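Local structure of D-alanyl transferase DltD (Enterococcus faecalis, 6O93) at residues V153-K156 with L160-T163; L164-L167 with P173-S176. The protein probably transfers D-alanine to lipoteichoic acid at the cell membrane, as part of lipoteichoic acid biosynthesis in the Gram-positive cell wall. One frame throughout, in Å; residues are numbered along the deposited sequence.

Contact 1: residues V153-K156 with L160-T163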
ATOM      1  N   VAL A 153      19.831  -3.899   5.523  1.00 15.42           N
ATOM      2  CA  VAL A 153      19.264  -5.136   6.055  1.00 15.77           C
ATOM      3  C   VAL A 153      19.617  -6.316   5.161  1.00 16.29           C
ATOM      4  O   VAL A 153      19.715  -7.456   5.631  1.00 18.04           O
ATOM      5  CB  VAL A 153      17.740  -5.001   6.232  1.00 16.66           C
ATOM      6  CG1 VAL A 153      17.039  -5.020   4.881  1.00 16.30           C
ATOM      7  CG2 VAL A 153      17.216  -6.116   7.132  1.00 17.74           C
ATOM      8  N   VAL A 154      19.821  -6.064   3.870  1.00 15.88           N
ATOM      9  CA  VAL A 154      20.201  -7.103   2.922  1.00 15.33           C
ATOM     10  C   VAL A 154      21.715  -7.254   2.837  1.00 16.13           C
ATOM     11  O   VAL A 154      22.223  -8.368   2.683  1.00 15.80           O
ATOM     12  CB  VAL A 154      19.593  -6.784   1.541  1.00 15.54           C
ATOM     13  CG1 VAL A 154      20.191  -7.685   0.464  1.00 15.79           C
ATOM     14  CG2 VAL A 154      18.076  -6.925   1.585  1.00 14.06           C
ATOM     15  N   GLN A 155      22.452  -6.145   2.947  1.00 16.19           N
ATOM     16  CA  GLN A 155      23.899  -6.188   2.759  1.00 17.33           C
ATOM     17  C   GLN A 155      24.587  -7.046   3.812  1.00 17.45           C
ATOM     18  O   GLN A 155      25.679  -7.567   3.565  1.00 17.61           O
ATOM     19  CB  GLN A 155      24.474  -4.773   2.781  1.00 18.02           C
ATOM     20  CG  GLN A 155      24.059  -3.924   1.586  1.00 19.84           C
ATOM     21  CD  GLN A 155      24.410  -2.460   1.763  1.00 20.79           C
ATOM     22  OE1 GLN A 155      24.900  -2.053   2.815  1.00 22.52           O
ATOM     23  NE2 GLN A 155      24.159  -1.662   0.733  1.00 19.99           N
ATOM     24  N   LYS A 156      23.981  -7.200   4.986  1.00 16.66           N
ATOM     25  CA  LYS A 156      24.570  -8.040   6.021  1.00 18.58           C
ATOM     26  C   LYS A 156      24.326  -9.525   5.781  1.00 18.43           C
ATOM     27  O   LYS A 156      24.839 -10.352   6.541  1.00 17.90           O
ATOM     28  CB  LYS A 156      24.021  -7.637   7.392  1.00 19.22           C
ATOM     29  CG  LYS A 156      22.531  -7.878   7.556  1.00 18.44           C
ATOM     30  CD  LYS A 156      22.023  -7.342   8.881  1.00 18.99           C
ATOM     31  CE  LYS A 156      20.583  -7.761   9.125  1.00 20.54           C
ATOM     32  NZ  LYS A 156      20.045  -7.198  10.393  1.00 22.29           N
ATOM     33  N   LEU A 160      22.848 -14.039   0.463  1.00 16.25           N
ATOM     34  CA  LEU A 160      21.866 -13.287  -0.307  1.00 15.60           C
ATOM     35  C   LEU A 160      22.550 -12.312  -1.256  1.00 16.89           C
ATOM     36  O   LEU A 160      22.231 -12.259  -2.449  1.00 16.44           O
ATOM     37  CB  LEU A 160      20.920 -12.551   0.642  1.00 16.35           C
ATOM     38  CG  LEU A 160      19.805 -11.720  -0.001  1.00 15.41           C
ATOM     39  CD1 LEU A 160      19.003 -12.555  -0.977  1.00 14.31           C
ATOM     40  CD2 LEU A 160      18.899 -11.139   1.070  1.00 15.60           C
ATOM     41  N   MET A 161      23.508 -11.535  -0.741  1.00 17.62           N
ATOM     42  CA  MET A 161      24.213 -10.574  -1.584  1.00 18.89           C
ATOM     43  C   MET A 161      24.902 -11.268  -2.750  1.00 20.79           C
ATOM     44  O   MET A 161      24.884 -10.768  -3.881  1.00 20.96           O
ATOM     45  CB  MET A 161      25.232  -9.795  -0.750  1.00 19.37           C
ATOM     46  CG  MET A 161      24.609  -8.751   0.165  1.00 19.84           C
ATOM     47  SD  MET A 161      23.858  -7.387  -0.748  1.00 20.25           S
ATOM     48  CE  MET A 161      25.315  -6.538  -1.353  1.00 20.90           C
ATOM     49  N   GLU A 162      25.515 -12.424  -2.494  1.00 22.10           N
ATOM     50  CA  GLU A 162      26.168 -13.164  -3.567  1.00 24.07           C
ATOM     51  C   GLU A 162      25.150 -13.652  -4.591  1.00 22.92           C
ATOM     52  O   GLU A 162      25.409 -13.620  -5.800  1.00 24.67           O
ATOM     53  CB  GLU A 162      26.959 -14.332  -2.980  1.00 26.21           C
ATOM     54  CG  GLU A 162      28.147 -13.883  -2.145  1.00 29.57           C
ATOM     55  CD  GLU A 162      28.839 -15.023  -1.420  1.00 32.11           C
ATOM     56  OE1 GLU A 162      28.187 -16.055  -1.144  1.00 32.25           O
ATOM     57  OE2 GLU A 162      30.042 -14.879  -1.123  1.00 33.86           O
ATOM     58  N   THR A 163      23.982 -14.097  -4.127  1.00 20.46           N
ATOM     59  CA  THR A 163      22.939 -14.533  -5.047  1.00 19.56           C
ATOM     60  C   THR A 163      22.412 -13.367  -5.876  1.00 20.01           C
ATOM     61  O   THR A 163      22.208 -13.500  -7.088  1.00 20.12           O
ATOM     62  CB  THR A 163      21.801 -15.195  -4.269  1.00 18.85           C
ATOM     63  OG1 THR A 163      22.314 -16.306  -3.520  1.00 18.32           O
ATOM     64  CG2 THR A 163      20.708 -15.679  -5.217  1.00 19.42           C
TER

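Contact 2: residues L164-L167 with P173-S176. With PO4 (phosphate ion), chain H.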
ATOM      1  N   LEU A 164      22.185 -12.214  -5.242  1.00 20.16           N
ATOM      2  CA  LEU A 164      21.675 -11.060  -5.975  1.00 21.75           C
ATOM      3  C   LEU A 164      22.680 -10.568  -7.007  1.00 23.65           C
ATOM      4  O   LEU A 164      22.285 -10.020  -8.045  1.00 24.04           O
ATOM      5  CB  LEU A 164      21.313  -9.936  -5.003  1.00 20.75           C
ATOM      6  CG  LEU A 164      20.217 -10.270  -3.989  1.00 19.92           C
ATOM      7  CD1 LEU A 164      19.933  -9.074  -3.100  1.00 20.25           C
ATOM      8  CD2 LEU A 164      18.948 -10.738  -4.692  1.00 19.49           C
ATOM      9  N   ALA A 165      23.977 -10.749  -6.747  1.00 25.15           N
ATOM     10  CA  ALA A 165      24.984 -10.366  -7.730  1.00 28.14           C
ATOM     11  C   ALA A 165      24.856 -11.200  -8.998  1.00 29.94           C
ATOM     12  O   ALA A 165      24.980 -10.673 -10.110  1.00 31.20           O
ATOM     13  CB  ALA A 165      26.384 -10.511  -7.133  1.00 28.72           C
ATOM     14  N   ASN A 166      24.609 -12.504  -8.853  1.00 31.03           N
ATOM     15  CA  ASN A 166      24.444 -13.356 -10.026  1.00 33.83           C
ATOM     16  C   ASN A 166      23.191 -12.981 -10.808  1.00 32.35           C
ATOM     17  O   ASN A 166      23.206 -12.973 -12.045  1.00 34.86           O
ATOM     18  CB  ASN A 166      24.395 -14.825  -9.606  1.00 37.12           C
ATOM     19  CG  ASN A 166      25.685 -15.288  -8.956  1.00 40.71           C
ATOM     20  OD1 ASN A 166      26.740 -14.677  -9.136  1.00 42.59           O
ATOM     21  ND2 ASN A 166      25.607 -16.374  -8.197  1.00 40.92           N
ATOM     22  N   LEU A 167      22.097 -12.669 -10.110  1.00 28.10           N
ATOM     23  CA  LEU A 167      20.879 -12.247 -10.794  1.00 26.84           C
ATOM     24  C   LEU A 167      21.142 -11.034 -11.675  1.00 28.59           C
ATOM     25  O   LEU A 167      20.726 -10.993 -12.839  1.00 28.92           O
ATOM     26  CB  LEU A 167      19.781 -11.937  -9.776  1.00 23.94           C
ATOM     27  CG  LEU A 167      18.750 -13.040  -9.530  1.00 22.74           C
ATOM     28  CD1 LEU A 167      19.387 -14.253  -8.865  1.00 22.67           C
ATOM     29  CD2 LEU A 167      17.604 -12.497  -8.693  1.00 20.80           C
ATOM     30  N   PRO A 173      20.028 -18.283  -9.400  1.00 25.53           N
ATOM     31  CA  PRO A 173      20.747 -18.653  -8.177  1.00 25.39           C
ATOM     32  C   PRO A 173      21.449 -19.991  -8.341  1.00 26.40           C
ATOM     33  O   PRO A 173      20.885 -20.950  -8.870  1.00 26.73           O
ATOM     34  CB  PRO A 173      19.641 -18.723  -7.118  1.00 23.85           C
ATOM     35  CG  PRO A 173      18.538 -17.888  -7.658  1.00 22.71           C
ATOM     36  CD  PRO A 173      18.596 -18.051  -9.147  1.00 23.78           C
ATOM     37  N   GLN A 174      22.697 -20.045  -7.883  1.00 27.32           N
ATOM     38  CA  GLN A 174      23.454 -21.287  -7.927  1.00 28.93           C
ATOM     39  C   GLN A 174      22.772 -22.347  -7.066  1.00 27.54           C
ATOM     40  O   GLN A 174      22.002 -22.043  -6.150  1.00 25.98           O
ATOM     41  CB  GLN A 174      24.887 -21.055  -7.446  1.00 30.54           C
ATOM     42  CG  GLN A 174      25.626 -19.964  -8.208  1.00 32.49           C
ATOM     43  CD  GLN A 174      26.968 -19.617  -7.591  1.00 34.78           C
ATOM     44  OE1 GLN A 174      27.352 -20.162  -6.556  1.00 35.48           O
ATOM     45  NE2 GLN A 174      27.689 -18.703  -8.226  1.00 36.36           N
ATOM     46  N   ARG A 175      23.061 -23.611  -7.377  1.00 29.40           N
ATOM     47  CA  ARG A 175      22.467 -24.717  -6.631  1.00 29.96           C
ATOM     48  C   ARG A 175      22.717 -24.566  -5.134  1.00 27.59           C
ATOM     49  O   ARG A 175      21.799 -24.718  -4.321  1.00 26.79           O
ATOM     50  CB  ARG A 175      23.022 -26.050  -7.136  1.00 34.21           C
ATOM     51  CG  ARG A 175      21.959 -26.988  -7.695  1.00 37.72           C
ATOM     52  CD  ARG A 175      22.575 -28.237  -8.318  1.00 42.27           C
ATOM     53  NE  ARG A 175      23.497 -27.913  -9.404  1.00 45.06           N
ATOM     54  CZ  ARG A 175      24.063 -28.812 -10.203  1.00 47.73           C
ATOM     55  NH1 ARG A 175      24.889 -28.415 -11.161  1.00 49.50           N
ATOM     56  NH2 ARG A 175      23.804 -30.103 -10.052  1.00 48.84           N
ATOM     57  N   SER A 176      23.960 -24.262  -4.752  1.00 26.00           N
ATOM     58  CA  SER A 176      24.276 -24.100  -3.337  1.00 25.10           C
ATOM     59  C   SER A 176      23.547 -22.907  -2.734  1.00 22.46           C
ATOM     60  O   SER A 176      23.257 -22.900  -1.530  1.00 21.81           O
ATOM     61  CB  SER A 176      25.787 -23.951  -3.145  1.00 26.67           C
ATOM     62  OG  SER A 176      26.280 -22.792  -3.796  1.00 26.80           O
TER
HETATM   63  P   PO4 H 507      25.027 -23.974 -10.638  1.00 64.29           P
HETATM   64  O1  PO4 H 507      25.070 -24.907 -11.825  1.00 65.21           O
HETATM   65  O2  PO4 H 507      23.623 -23.438 -10.484  1.00 64.59           O
HETATM   66  O3  PO4 H 507      25.984 -22.827 -10.863  1.00 63.48           O
HETATM   67  O4  PO4 H 507      25.416 -24.729  -9.388  1.00 63.67           O

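Contact 1: residues V153-K156 with L160-T163
M161 bends back over the end of the short helix 152-155 and fills the angle between that helix and its own, 158-168. Its chain is bent about both the CB-CG and CG-SD bonds (chi2 -67°, chi3 -72°), a curl that lays the thioether along the backbone of V154 and Q155. CG of M161 sits 3.5 Å from the carbonyl oxygen of V154, a van der Waals touch, while SD of M161 rests 3.7 Å from CA of Q155. The methyl CE runs on to the aliphatic part of Q155, where it meets CG at 4.1 Å. That glutamine turns its CB away from M161's helix, and its amide is used elsewhere: NE2 of Q155 is hydrogen-bonded to the carbonyl oxygen of T149, back along the chain.

V154 and L160 make the buried side of the contact, V154 through one methyl. With CG1 anti to the backbone N (chi1 169°), this branch reaches both neighbours on helix 158-168. CG1 of V154 lies 3.7 Å from CD2 of L160, the two side chains meeting at about a right angle, and 3.9 Å from SD of M161. Y122 touches both V154 and L160, and L131 of helix 124-132 also packs on the leucine. M161 and Q155 are only partly covered and lie nearer the surface.

The segments meet entirely through apolar and van der Waals contacts. The turn between them also has a polar fastening, since the backbone N of L160 is hydrogen-bonded to OD1 of D157. Packed through the residues flanking the turn, this is a junction of two successive helices, 152-155 and 158-168, joined by a two-residue link, here in the helical part of DltD.

Contact 2: residues L164-L167 with P173-S176
L167 and P173 form the apolar half of a helix-loop-helix connection, in which helix 158-168 ends, the chain turns through a short loop and helix 175-195 begins. Methyl CD1 of L167 lies over one face of the pyrrolidine ring, 3.9 Å from CD of P173 and equally near its CG. The leucine chi1 of -99° is well off the usual staggered value and brings CD1 nearer the proline than the CB direction alone would suggest. Away from the ring, L167 packs among W130 and L131 of helix 124-132 and A145 of helix 139-148, so the proline covers one flank of a residue already buried.

The polar half lies nearer the surface, where the side chains of N166 and Q174 come together. They cross at about a right angle, yet their amide planes are only 22° apart. ND2 of N166 makes a weak hydrogen bond to OE1 of Q177, in the first turn of the next helix. The same OE1 accepts the backbone N of Q174, the Q177 half of a capping box with Q174 as N-cap.

The anion contacts lie at the start of that helix, where a phosphate, probably from the crystallisation liquor, sits by the backbone amide of R175, the first helical residue. Such a place suits an anion, as the helix dipole would be expected to favour negative charge. The backbone N of R175 gives phosphate O4 a hydrogen bond of 3.3 Å, with an N-H...O angle of 162°. A second, weak one runs from the same N to O2 at 3.2 Å, while O1 lies in the plane of the R175 guanidinium, at its edge, 3.6 Å from NH1.

Helix 158-168 is common to both contacts: its first half packs back on helix 152-155 in contact 1, and its second half meets the P173-Q174 lead-in to helix 175-195 in contact 2. The pair therefore follows the chain in order, with segment 160-163 running straight into 164-167, and the centres are about 11 Å apart. They also touch directly, T163 CG2 meeting P173 CB at 3.7 Å and V154 CG1 meeting L164 CD1 at 3.8 Å, so the contacts form a continuous patch of packing. Their centres lie about 25 and 29 Å from the chain's centre, in a protein whose DltD family belongs to the SGNH hydrolase clan.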